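Putative cobalamin synthesis related protein (PDB 2NPN) probably catalyses an S-adenosylmethionine-dependent methylation of cobalamin biosynthesis, the deacetylating step that yields precorrin-6A, and binds S-adenosylmethionine between its two alpha/beta halves. Local coordinates at residues 43-46 / 47-50; 90-93 / 94-98; 145-148 / 149-153; 189-192 / 193-196; 230-233 / 234-237. All coordinates share one frame; numbering follows the deposited sequence. Where two conformers were deposited one is given.

From the N terminus the five contacts follow in series; each joins neighbouring turns of one continuous stretch, so none closes a long loop, nests in another or crosses it. Contact 1 (helix 42-55) and contact 2 (helix 78-98) belong to the half built on the parallel sheet. Contact 3 (helix 144-152), contact 4 (the short helix 192-195 and the loop before it) and contact 5 (helix 220-238) pack around the mixed sheet. Contacts 2 and 4 stand farthest apart, with centres about 44 Å from each other. Contacts 4 and 5 touch directly, Lys-231 NZ lying 2.6 Å from Lys-189 O in a probable hydrogen bond beside Trp-192.

Contact 1 of 5, residues 43-46 / 47-50; sequences DLLA and LRQK
Two successive turns of helix 42-55, in the half of the tetrapyrrole methylase fold that carries the parallel sheet, meet where Leu-44 touches Leu-47 and a water links Leu-45 to Arg-48. The alpha-helical ladder is regular: Leu-47 N donates to Asp-43 O at 3.0 Å and Arg-48 N to Leu-44 O at 2.9 Å, followed by Gln-49 N to Leu-45 O and Lys-50 N to Ala-46 O. Leu-45 O has a second partner, water 1, which donates to it at 3.0 Å and accepts from Arg-48 NE at 2.9 Å. The water thus bridges the backbone of one turn and the guanidinium of the next. Arg-48 reaches it with CG trans to the backbone N (chi1 -174°) and a bend at chi3 of 68° that folds the chain back along the helix. On another face, Leu-44 CD2 and Leu-47 CD1 make a loose apolar contact at 4.3 Å, while Leu-47 CG rests 3.4 Å from Asp-43 O. The side chain of Leu-44 lies about 6 Å from the bound S-adenosylmethionine. Beyond the helix, Arg-48 NH1 forms a salt bridge with Asp-36. The arginine also packs on Ile-61 and Ala-63 of edge strand 61-64, with Gln-49 beside it on Ile-61.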
loop_
_atom_site.group_PDB
_atom_site.type_symbol
_atom_site.label_atom_id
_atom_site.label_comp_id
_atom_site.label_asym_id
_atom_site.label_seq_id
_atom_site.Cartn_x
_atom_site.Cartn_y
_atom_site.Cartn_z
ATOM N N ASP A 43 -7.364 4.419 12.240
ATOM C CA ASP A 43 -6.148 5.240 12.114
ATOM C C ASP A 43 -5.882 5.605 10.667
ATOM O O ASP A 43 -5.480 6.720 10.371
ATOM C CB ASP A 43 -4.898 4.510 12.627
ATOM C CG ASP A 43 -4.967 4.168 14.102
ATOM O OD1 ASP A 43 -4.551 3.035 14.469
ATOM O OD2 ASP A 43 -5.420 5.029 14.898
ATOM N N LEU A 44 -6.065 4.649 9.765
ATOM C CA LEU A 44 -5.816 4.888 8.344
ATOM C C LEU A 44 -6.841 5.825 7.726
ATOM O O LEU A 44 -6.484 6.731 6.969
ATOM C CB LEU A 44 -5.786 3.580 7.538
ATOM C CG LEU A 44 -4.554 2.696 7.699
ATOM C CD1 LEU A 44 -4.598 1.642 6.600
ATOM C CD2 LEU A 44 -3.276 3.495 7.627
ATOM N N LEU A 45 -8.114 5.608 8.031
ATOM C CA LEU A 45 -9.170 6.507 7.544
ATOM C C LEU A 45 -8.877 7.943 7.975
ATOM O O LEU A 45 -9.023 8.897 7.179
ATOM C CB LEU A 45 -10.559 6.063 8.038
ATOM C CG LEU A 45 -11.303 5.131 7.076
ATOM C CD1 LEU A 45 -10.513 3.850 6.869
ATOM C CD2 LEU A 45 -12.706 4.813 7.566
ATOM N N ALA A 46 -8.452 8.105 9.227
ATOM C CA ALA A 46 -8.115 9.415 9.794
ATOM C C ALA A 46 -6.905 10.075 9.125
ATOM O O ALA A 46 -6.963 11.262 8.792
ATOM C CB ALA A 46 -7.924 9.300 11.332
ATOM N N LEU A 47 -5.855 9.294 8.864
ATOM C CA LEU A 47 -4.660 9.796 8.165
ATOM C C LEU A 47 -5.016 10.230 6.765
ATOM O O LEU A 47 -4.560 11.254 6.271
ATOM C CB LEU A 47 -3.560 8.731 8.079
ATOM C CG LEU A 47 -2.733 8.425 9.310
ATOM C CD1 LEU A 47 -1.751 7.347 8.915
ATOM C CD2 LEU A 47 -2.034 9.677 9.841
ATOM N N ARG A 48 -5.842 9.436 6.106
ATOM C CA ARG A 48 -6.216 9.728 4.746
ATOM C C ARG A 48 -7.047 11.008 4.674
ATOM O O ARG A 48 -6.860 11.842 3.793
ATOM C CB ARG A 48 -6.984 8.553 4.155
ATOM C CG ARG A 48 -7.257 8.761 2.700
ATOM C CD ARG A 48 -7.722 7.501 2.070
ATOM N NE ARG A 48 -9.017 7.117 2.560
ATOM C CZ ARG A 48 -9.497 5.896 2.490
ATOM N NH1 ARG A 48 -8.773 4.904 1.935
ATOM N NH2 ARG A 48 -10.706 5.676 2.962
ATOM N N GLN A 49 -7.984 11.148 5.620
ATOM C CA GLN A 49 -8.807 12.363 5.683
ATOM C C GLN A 49 -7.943 13.595 5.954
ATOM O O GLN A 49 -8.208 14.669 5.404
ATOM C CB GLN A 49 -9.891 12.190 6.748
ATOM C CG GLN A 49 -10.904 13.336 6.817
ATOM C CD GLN A 49 -11.700 13.483 5.520
ATOM O OE1 GLN A 49 -11.461 14.397 4.713
ATOM N NE2 GLN A 49 -12.642 12.553 5.304
ATOM N N LYS A 50 -6.907 13.434 6.779
ATOM C CA LYS A 50 -5.966 14.519 7.098
ATOM C C LYS A 50 -5.210 14.974 5.845
ATOM O O LYS A 50 -4.995 16.158 5.643
ATOM C CB LYS A 50 -4.971 14.075 8.183
ATOM C CG LYS A 50 -4.028 15.149 8.722
ATOM C CD LYS A 50 -3.085 14.584 9.837
ATOM C CE LYS A 50 -1.823 13.929 9.226
ATOM N NZ LYS A 50 -1.279 12.672 9.888
HETATM O O HOH W 1 -10.545 8.541 4.640
#

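Contact 2 of 5, residues 90-93 / 94-98; sequences LLAS and TIRER
Leu-90 O is gripped twice by Thr-94, through the backbone N at 2.9 Å and the hydroxyl OG1 at 2.8 Å, in the last turns of helix 78-98. This is the familiar helical threonine that gives its hydroxyl proton back to the carbonyl four residues earlier. The two donors come to the oxygen from opposite faces of the carbonyl plane. With OG1 beside its own backbone N (chi1 -64°), the hydroxyl is turned back toward the preceding turn. Next along the ladder, Ile-95 N donates to Leu-91 O at 3.0 Å, and Ile-95 CG1 presses on the same oxygen from 3.1 Å. Arg-96 N and Glu-97 N continue the pattern to Ala-92 O and Ser-93 O. In the second shell, Leu-91, Ala-92 and Ile-95 lie against Met-126 of helix 119-130. Leu-91 also touches Val-33, Leu-35 and Val-64 on the parallel sheet, and Thr-94 packs on Tyr-62, so this end of the helix packs on both the sheet and helix 119-130. Extended from CG to NE, Arg-96 passes Ala-92, whose CB is 3.8 Å from Arg-96 NH1. Arg-96 NH2 donates to Glu-130 O, while Arg-96 NH1 gives a hydrogen bond of 3.0 Å to water 2, which lies at the guanidinium edge in its plane.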
loop_
_atom_site.group_PDB
_atom_site.type_symbol
_atom_site.label_atom_id
_atom_site.label_comp_id
_atom_site.label_asym_id
_atom_site.label_seq_id
_atom_site.Cartn_x
_atom_site.Cartn_y
_atom_site.Cartn_z
ATOM N N LEU A 90 -21.812 1.051 -9.240
ATOM C CA LEU A 90 -21.728 2.094 -8.199
ATOM C C LEU A 90 -20.657 3.143 -8.527
ATOM O O LEU A 90 -20.860 4.353 -8.433
ATOM C CB LEU A 90 -21.336 1.418 -6.887
ATOM C CG LEU A 90 -21.399 2.108 -5.530
ATOM C CD1 LEU A 90 -22.830 2.545 -5.203
ATOM C CD2 LEU A 90 -20.904 1.133 -4.456
ATOM N N LEU A 91 -19.484 2.649 -8.882
ATOM C CA LEU A 91 -18.349 3.527 -9.209
ATOM C C LEU A 91 -18.639 4.362 -10.452
ATOM O O LEU A 91 -18.398 5.563 -10.469
ATOM C CB LEU A 91 -17.054 2.736 -9.404
ATOM C CG LEU A 91 -16.362 2.153 -8.164
ATOM C CD1 LEU A 91 -15.211 1.252 -8.576
ATOM C CD2 LEU A 91 -15.879 3.273 -7.263
ATOM N N ALA A 92 -19.171 3.729 -11.487
ATOM C CA ALA A 92 -19.438 4.449 -12.724
ATOM C C ALA A 92 -20.502 5.502 -12.531
ATOM O O ALA A 92 -20.345 6.619 -13.008
ATOM C CB ALA A 92 -19.806 3.491 -13.838
ATOM N N SER A 93 -21.563 5.149 -11.811
ATOM C CA SER A 93 -22.655 6.086 -11.536
ATOM C C SER A 93 -22.162 7.265 -10.705
ATOM O O SER A 93 -22.503 8.415 -10.978
ATOM C CB SER A 93 -23.802 5.383 -10.811
ATOM O OG SER A 93 -24.267 4.281 -11.563
ATOM N N THR A 94 -21.340 6.970 -9.699
ATOM C CA THR A 94 -20.817 7.996 -8.805
ATOM C C THR A 94 -19.946 8.982 -9.584
ATOM O O THR A 94 -20.047 10.202 -9.406
ATOM C CB THR A 94 -20.039 7.390 -7.634
ATOM O OG1 THR A 94 -20.939 6.608 -6.829
ATOM C CG2 THR A 94 -19.464 8.465 -6.743
ATOM N N ILE A 95 -19.108 8.438 -10.465
ATOM C CA ILE A 95 -18.206 9.263 -11.281
ATOM C C ILE A 95 -19.002 10.189 -12.199
ATOM O O ILE A 95 -18.748 11.390 -12.282
ATOM C CB ILE A 95 -17.228 8.377 -12.073
ATOM C CG1 ILE A 95 -16.230 7.736 -11.088
ATOM C CG2 ILE A 95 -16.452 9.193 -13.130
ATOM C CD1 ILE A 95 -15.352 6.650 -11.716
ATOM N N ARG A 96 -19.991 9.635 -12.875
ATOM C CA ARG A 96 -20.801 10.436 -13.800
ATOM C C ARG A 96 -21.627 11.485 -13.080
ATOM O O ARG A 96 -21.877 12.561 -13.644
ATOM C CB ARG A 96 -21.678 9.534 -14.662
ATOM C CG ARG A 96 -20.903 8.599 -15.579
ATOM C CD ARG A 96 -21.837 7.857 -16.470
ATOM N NE ARG A 96 -21.149 7.107 -17.522
ATOM C CZ ARG A 96 -21.141 5.781 -17.652
ATOM N NH1 ARG A 96 -21.768 4.988 -16.790
ATOM N NH2 ARG A 96 -20.502 5.238 -18.669
ATOM N N GLU A 97 -22.071 11.185 -11.859
ATOM C CA GLU A 97 -22.881 12.148 -11.066
ATOM C C GLU A 97 -22.022 13.281 -10.542
ATOM O O GLU A 97 -22.490 14.421 -10.506
ATOM C CB GLU A 97 -23.543 11.493 -9.848
ATOM C CG GLU A 97 -24.644 10.533 -10.197
ATOM C CD GLU A 97 -24.932 9.486 -9.108
ATOM O OE1 GLU A 97 -24.190 9.392 -8.096
ATOM O OE2 GLU A 97 -25.936 8.737 -9.274
ATOM N N ARG A 98 -20.795 12.975 -10.119
ATOM C CA ARG A 98 -19.995 13.933 -9.348
ATOM C C ARG A 98 -18.971 14.671 -10.159
ATOM O O ARG A 98 -18.259 15.525 -9.625
ATOM C CB ARG A 98 -19.317 13.270 -8.142
ATOM C CG ARG A 98 -20.235 12.798 -7.079
ATOM C CD ARG A 98 -19.458 12.184 -5.939
ATOM N NE ARG A 98 -20.361 11.805 -4.873
ATOM C CZ ARG A 98 -20.027 11.664 -3.593
ATOM N NH1 ARG A 98 -18.786 11.845 -3.166
ATOM N NH2 ARG A 98 -20.977 11.315 -2.725
HETATM O O HOH W 2 -23.950 5.350 -14.694
#

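Contact 3 of 5, residues 145-148 / 149-153; sequences VQVL and TAEHG
Val-145 to His-152 make up almost all of helix 144-152, with Thr-149 N, Ala-150 N, Glu-151 N and His-152 N each bonded to the carbonyl four residues back, the tightest being Glu-151 N to Val-147 O at 2.8 Å. The side chains of the two turns then pair along separate faces. Leu-148 and His-152 cross obliquely: Leu-148 CD1 comes in at the edge of the imidazole, in the plane of the ring, and meets His-152 CD2 at 3.7 Å. His-152 CD2 also lies 3.5 Å from Leu-148 O, so the ring edge is flanked by both the tip and the carbonyl of the same leucine. The rotation of the ring is fixed from outside as well, by a hydrogen bond between NE2 and Trp-204 O and by an edge-to-face contact with Trp-203. Val-147 and Glu-151 run alongside each other in the same direction, and Val-147 CG1 touches Glu-151 CG at 3.8 Å. Glu-151 bends at chi2, and its OE1 pairs with Gln-213 NE2. Thr-149 OG1 sits between its backbone N and carbonyl carbon (chi1 53°), within 3.2 Å of Val-145 O and 3.3 Å of Gln-146 O. Val-147 leans on Leu-208, a residue that binds S-adenosylmethionine, and Val-145 packs on Val-183 and Met-185 of the mixed sheet. Past His-152 the chain turns to positive phi at Gly-153, whose N returns to Ala-150 O at 3.1 Å, and the helix ends in a Schellman motif.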
loop_
_atom_site.group_PDB
_atom_site.type_symbol
_atom_site.label_atom_id
_atom_site.label_comp_id
_atom_site.label_asym_id
_atom_site.label_seq_id
_atom_site.Cartn_x
_atom_site.Cartn_y
_atom_site.Cartn_z
ATOM N N VAL A 145 8.062 -0.110 1.332
ATOM C CA VAL A 145 9.458 -0.577 1.166
ATOM C C VAL A 145 10.447 0.579 1.247
ATOM O O VAL A 145 11.510 0.499 1.884
ATOM C CB VAL A 145 9.633 -1.302 -0.200
ATOM C CG1 VAL A 145 11.057 -1.802 -0.370
ATOM C CG2 VAL A 145 8.616 -2.450 -0.360
ATOM N N GLN A 146 10.129 1.662 0.554
ATOM C CA GLN A 146 11.030 2.838 0.568
ATOM C C GLN A 146 11.085 3.484 1.935
ATOM O O GLN A 146 12.132 4.012 2.348
ATOM C CB GLN A 146 10.548 3.837 -0.479
ATOM C CG GLN A 146 10.855 3.421 -1.869
ATOM C CD GLN A 146 10.120 4.318 -2.859
ATOM O OE1 GLN A 146 10.712 5.226 -3.445
ATOM N NE2 GLN A 146 8.842 4.077 -3.044
ATOM N N VAL A 147 9.964 3.481 2.662
ATOM C CA VAL A 147 9.961 4.030 4.035
ATOM C C VAL A 147 10.788 3.101 4.949
ATOM O O VAL A 147 11.539 3.587 5.771
ATOM C CB VAL A 147 8.553 4.285 4.571
ATOM C CG1 VAL A 147 8.639 4.917 5.944
ATOM C CG2 VAL A 147 7.782 5.252 3.604
ATOM N N LEU A 148 10.669 1.786 4.800
ATOM C CA LEU A 148 11.453 0.866 5.622
ATOM C C LEU A 148 12.959 1.144 5.452
ATOM O O LEU A 148 13.720 1.266 6.423
ATOM C CB LEU A 148 11.151 -0.593 5.217
ATOM C CG LEU A 148 12.002 -1.611 6.003
ATOM C CD1 LEU A 148 11.464 -1.886 7.413
ATOM C CD2 LEU A 148 12.070 -2.950 5.228
ATOM N N THR A 149 13.407 1.210 4.194
ATOM C CA THR A 149 14.848 1.353 3.947
ATOM C C THR A 149 15.283 2.754 4.389
ATOM O O THR A 149 16.383 2.918 4.929
ATOM C CB THR A 149 15.214 1.039 2.506
ATOM O OG1 THR A 149 14.407 1.804 1.616
ATOM C CG2 THR A 149 14.988 -0.447 2.239
ATOM N N ALA A 150 14.459 3.776 4.193
ATOM C CA ALA A 150 14.857 5.129 4.568
ATOM C C ALA A 150 14.930 5.269 6.104
ATOM O O ALA A 150 15.877 5.827 6.646
ATOM C CB ALA A 150 13.920 6.202 3.960
ATOM N N GLU A 151 13.930 4.713 6.817
ATOM C CA GLU A 151 13.915 4.832 8.258
ATOM C C GLU A 151 15.070 4.075 8.937
ATOM O O GLU A 151 15.631 4.528 9.962
ATOM C CB GLU A 151 12.576 4.393 8.819
ATOM C CG GLU A 151 11.419 5.357 8.479
ATOM C CD GLU A 151 11.633 6.744 9.078
ATOM O OE1 GLU A 151 11.782 6.884 10.319
ATOM O OE2 GLU A 151 11.669 7.743 8.303
ATOM N N HIS A 152 15.449 2.937 8.361
ATOM C CA HIS A 152 16.652 2.189 8.807
ATOM C C HIS A 152 17.996 2.697 8.258
ATOM O O HIS A 152 19.065 2.265 8.759
ATOM C CB HIS A 152 16.517 0.712 8.485
ATOM C CG HIS A 152 15.622 -0.045 9.434
ATOM N ND1 HIS A 152 16.007 -0.342 10.729
ATOM C CD2 HIS A 152 14.395 -0.593 9.262
ATOM C CE1 HIS A 152 15.052 -1.059 11.306
ATOM N NE2 HIS A 152 14.069 -1.237 10.433
ATOM N N GLY A 153 17.938 3.610 7.275
ATOM C CA GLY A 153 19.124 4.175 6.676
ATOM C C GLY A 153 19.983 3.172 5.959
ATOM O O GLY A 153 21.234 3.196 6.060
#

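Contact 4 of 5, residues 189-192 / 193-196; sequences KTAW and QDVA
Gln-193 N donates to Thr-190 O at 3.0 Å, a bond between residues three apart that starts the tight turn leading into the short helix 192-195. Asp-194 N follows with Ala-191 O at 3.1 Å, but it stands above that carbonyl plane, 60° out of it. Ala-196 N to Trp-192 O is weak, so the backbone alone holds this turn loosely. Two waters reinforce it from the Asp-194 side. Water 4 donates to OD1 of Asp-194 at 2.9 Å and accepts from Thr-190 OG1 at 3.1 Å, whereas water 3 accepts from Thr-190 N and makes a weak bond to OD2 of Asp-194. The carboxylate is thereby tied through solvent to Thr-190, the first residue of the turn. On the other side the indole of Trp-192, swung between its backbone N and carbonyl carbon (chi1 58°), receives Thr-190 CB over one face, 3.8 Å above the plane and toward the rim. Gln-193 bends at chi2 and runs past the pyrrole part of the indole, CG lying 3.6 Å from Trp-192 CD1, with its amide turned 51° to the ring. The indole NE1 is hydrogen-bonded to Gly-224 O of helix 220-238, and its ring meets Tyr-245 edge-to-face. It also touches Asp-243, an S-adenosylmethionine-binding residue on strand 243-249, so the turn packs on both that strand and helix 220-238, with Val-195 reaching Leu-247 further along the strand.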
loop_
_atom_site.group_PDB
_atom_site.type_symbol
_atom_site.label_atom_id
_atom_site.label_comp_id
_atom_site.label_asym_id
_atom_site.label_seq_id
_atom_site.Cartn_x
_atom_site.Cartn_y
_atom_site.Cartn_z
ATOM N N LYS A 189 1.742 -13.639 9.374
ATOM C CA LYS A 189 2.288 -14.548 10.345
ATOM C C LYS A 189 3.693 -14.019 10.600
ATOM O O LYS A 189 3.895 -12.778 10.643
ATOM C CB LYS A 189 2.286 -15.997 9.829
ATOM C CG LYS A 189 0.914 -16.526 9.421
ATOM C CD LYS A 189 1.063 -17.962 8.872
ATOM C CE LYS A 189 -0.263 -18.644 8.575
ATOM N NZ LYS A 189 -0.093 -19.964 7.907
ATOM N N THR A 190 4.704 -14.908 10.670
ATOM C CA THR A 190 6.075 -14.540 11.134
ATOM C C THR A 190 7.076 -15.363 10.301
ATOM O O THR A 190 7.883 -16.141 10.810
ATOM C CB THR A 190 6.354 -14.743 12.673
ATOM O OG1 THR A 190 6.243 -16.135 12.993
ATOM C CG2 THR A 190 5.408 -13.866 13.548
ATOM N N ALA A 191 7.035 -15.154 8.986
ATOM C CA ALA A 191 7.683 -16.069 8.052
ATOM C C ALA A 191 9.216 -16.056 8.126
ATOM O O ALA A 191 9.866 -17.025 7.707
ATOM C CB ALA A 191 7.148 -15.825 6.595
ATOM N N TRP A 192 9.801 -14.993 8.681
ATOM C CA TRP A 192 11.230 -14.945 8.932
ATOM C C TRP A 192 11.709 -16.133 9.784
ATOM O O TRP A 192 12.846 -16.573 9.651
ATOM C CB TRP A 192 11.665 -13.640 9.593
ATOM C CG TRP A 192 11.004 -13.294 10.924
ATOM C CD1 TRP A 192 11.415 -13.695 12.150
ATOM C CD2 TRP A 192 9.858 -12.477 11.128
ATOM N NE1 TRP A 192 10.603 -13.161 13.102
ATOM C CE2 TRP A 192 9.648 -12.394 12.507
ATOM C CE3 TRP A 192 9.003 -11.784 10.277
ATOM C CZ2 TRP A 192 8.603 -11.658 13.050
ATOM C CZ3 TRP A 192 7.991 -11.038 10.816
ATOM C CH2 TRP A 192 7.790 -10.996 12.193
ATOM N N GLN A 193 10.867 -16.588 10.690
ATOM C CA GLN A 193 11.299 -17.667 11.586
ATOM C C GLN A 193 11.538 -18.957 10.819
ATOM O O GLN A 193 12.370 -19.808 11.231
ATOM C CB GLN A 193 10.248 -17.844 12.686
ATOM C CG GLN A 193 10.182 -16.690 13.701
ATOM C CD GLN A 193 11.413 -16.628 14.609
ATOM O OE1 GLN A 193 12.490 -16.258 14.166
ATOM N NE2 GLN A 193 11.256 -17.030 15.887
ATOM N N ASP A 194 10.827 -19.127 9.708
ATOM C CA ASP A 194 10.815 -20.369 8.949
ATOM C C ASP A 194 11.972 -20.501 7.955
ATOM O O ASP A 194 12.278 -21.616 7.521
ATOM C CB ASP A 194 9.481 -20.480 8.196
ATOM C CG ASP A 194 8.257 -20.305 9.120
ATOM O OD1 ASP A 194 8.241 -20.878 10.229
ATOM O OD2 ASP A 194 7.319 -19.586 8.717
ATOM N N VAL A 195 12.609 -19.396 7.595
ATOM C CA VAL A 195 13.612 -19.426 6.531
ATOM C C VAL A 195 15.010 -18.974 6.952
ATOM O O VAL A 195 15.948 -19.054 6.175
ATOM C CB VAL A 195 13.180 -18.572 5.335
ATOM C CG1 VAL A 195 11.866 -19.120 4.776
ATOM C CG2 VAL A 195 13.001 -17.100 5.711
ATOM N N ALA A 196 15.130 -18.470 8.167
ATOM C CA ALA A 196 16.427 -17.955 8.638
ATOM C C ALA A 196 17.488 -19.029 8.817
ATOM O O ALA A 196 17.207 -20.173 9.179
ATOM C CB ALA A 196 16.228 -17.175 9.935
HETATM O O HOH W 3 4.829 -17.853 10.191
HETATM O O HOH W 4 6.896 -19.019 11.966
#

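Contact 5 of 5, residues 230-233 / 234-237; sequences LKQQ and LRTE
Lys-231 CE approaches the guanidinium of Arg-235 obliquely, coming within 3.8 Å of Arg-235 NH2. Gln-232 CG sits at the edge of the same group, near its plane, a tentative contact because Gln-232 adopts two conformers. A kink at chi3 (-72°) turns the end of the arginine back over the preceding turn. Lys-231 is fully extended, and its ammonium is taken up by a salt bridge to Asp-243 and by the carbonyl of Asp-187, besides that of Lys-189. Lys-231 NZ and Arg-235 NH2, of like charge, remain 4.8 Å apart, and the acidic partner probably eases their repulsion. All this lies on helix 220-238, the long helix beside the mixed sheet, where Leu-234 N donates to Leu-230 O at 2.9 Å and the i to i+4 ladder continues unbroken to Glu-237 N on Gln-233 O. Leu-230 and Leu-234 mesh at an angle one turn apart, CG of Leu-230 against CD1 of Leu-234 at 3.8 Å. Leu-230 extends the packing to Val-214 and Arg-216 on strand 214-217, and Leu-234 to Ile-241. Gln-232 O accepts twice from Thr-236, from N at 3.0 Å and from the hydroxyl OG1 at 3.0 Å, the two donors approaching from opposite faces of the carbonyl plane.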
loop_
_atom_site.group_PDB
_atom_site.type_symbol
_atom_site.label_atom_id
_atom_site.label_comp_id
_atom_site.label_asym_id
_atom_site.label_seq_id
_atom_site.Cartn_x
_atom_site.Cartn_y
_atom_site.Cartn_z
ATOM N N LEU A 230 6.510 -9.239 19.649
ATOM C CA LEU A 230 6.173 -7.836 19.501
ATOM C C LEU A 230 5.011 -7.695 18.515
ATOM O O LEU A 230 4.056 -6.949 18.736
ATOM C CB LEU A 230 7.395 -7.055 18.987
ATOM C CG LEU A 230 7.168 -5.576 18.705
ATOM C CD1 LEU A 230 6.770 -4.764 19.964
ATOM C CD2 LEU A 230 8.445 -5.058 18.099
ATOM N N LYS A 231 5.085 -8.415 17.404
ATOM C CA LYS A 231 4.069 -8.257 16.342
ATOM C C LYS A 231 2.679 -8.664 16.891
ATOM O O LYS A 231 1.678 -7.975 16.664
ATOM C CB LYS A 231 4.492 -9.078 15.110
ATOM C CG LYS A 231 3.511 -9.031 13.930
ATOM C CD LYS A 231 4.035 -9.741 12.745
ATOM C CE LYS A 231 3.131 -9.653 11.535
ATOM N NZ LYS A 231 3.816 -10.167 10.352
ATOM N N GLN A 232 2.635 -9.730 17.670
ATOM C CA GLN A 232 1.383 -10.160 18.283
ATOM C C GLN A 232 0.876 -9.144 19.304
ATOM O O GLN A 232 -0.319 -8.863 19.340
ATOM C CB GLN A 232 1.546 -11.545 18.898
ATOM C CG GLN A 232 1.484 -12.642 17.853
ATOM C CD GLN A 232 2.152 -13.928 18.304
ATOM O OE1 GLN A 232 3.377 -13.991 18.434
ATOM N NE2 GLN A 232 1.352 -14.960 18.539
ATOM N N GLN A 233 1.782 -8.620 20.140
ATOM C CA GLN A 233 1.465 -7.604 21.142
ATOM C C GLN A 233 0.808 -6.390 20.451
ATOM O O GLN A 233 -0.281 -5.943 20.841
ATOM C CB GLN A 233 2.737 -7.188 21.919
ATOM C CG GLN A 233 3.356 -8.313 22.825
ATOM C CD GLN A 233 4.826 -8.088 23.319
ATOM O OE1 GLN A 233 5.514 -7.108 22.964
ATOM N NE2 GLN A 233 5.289 -9.010 24.188
ATOM N N LEU A 234 1.439 -5.920 19.373
ATOM C CA LEU A 234 0.937 -4.767 18.636
ATOM C C LEU A 234 -0.397 -5.035 17.948
ATOM O O LEU A 234 -1.268 -4.143 17.933
ATOM C CB LEU A 234 1.955 -4.305 17.609
ATOM C CG LEU A 234 3.271 -3.765 18.190
ATOM C CD1 LEU A 234 4.327 -3.573 17.110
ATOM C CD2 LEU A 234 2.984 -2.476 18.951
ATOM N N ARG A 235 -0.565 -6.237 17.389
ATOM C CA ARG A 235 -1.811 -6.582 16.739
ATOM C C ARG A 235 -2.976 -6.626 17.741
ATOM O O ARG A 235 -4.097 -6.181 17.457
ATOM C CB ARG A 235 -1.704 -7.925 16.049
ATOM C CG ARG A 235 -2.888 -8.178 15.181
ATOM C CD ARG A 235 -3.008 -9.578 14.752
ATOM N NE ARG A 235 -2.004 -9.938 13.773
ATOM C CZ ARG A 235 -0.954 -10.726 13.995
ATOM N NH1 ARG A 235 -0.728 -11.276 15.192
ATOM N NH2 ARG A 235 -0.120 -10.972 12.996
ATOM N N THR A 236 -2.727 -7.206 18.910
ATOM C CA THR A 236 -3.761 -7.268 19.937
ATOM C C THR A 236 -4.178 -5.854 20.360
ATOM O O THR A 236 -5.375 -5.526 20.435
ATOM C CB THR A 236 -3.257 -8.066 21.130
ATOM O OG1 THR A 236 -2.939 -9.393 20.684
ATOM C CG2 THR A 236 -4.328 -8.123 22.243
ATOM N N GLU A 237 -3.180 -5.014 20.601
ATOM C CA GLU A 237 -3.392 -3.643 21.006
ATOM C C GLU A 237 -4.173 -2.805 19.981
ATOM O O GLU A 237 -5.181 -2.169 20.320
ATOM C CB GLU A 237 -2.039 -2.992 21.240
ATOM C CG GLU A 237 -2.135 -1.583 21.777
ATOM C CD GLU A 237 -0.831 -0.822 21.700
ATOM O OE1 GLU A 237 0.230 -1.463 21.542
ATOM O OE2 GLU A 237 -0.882 0.424 21.791
#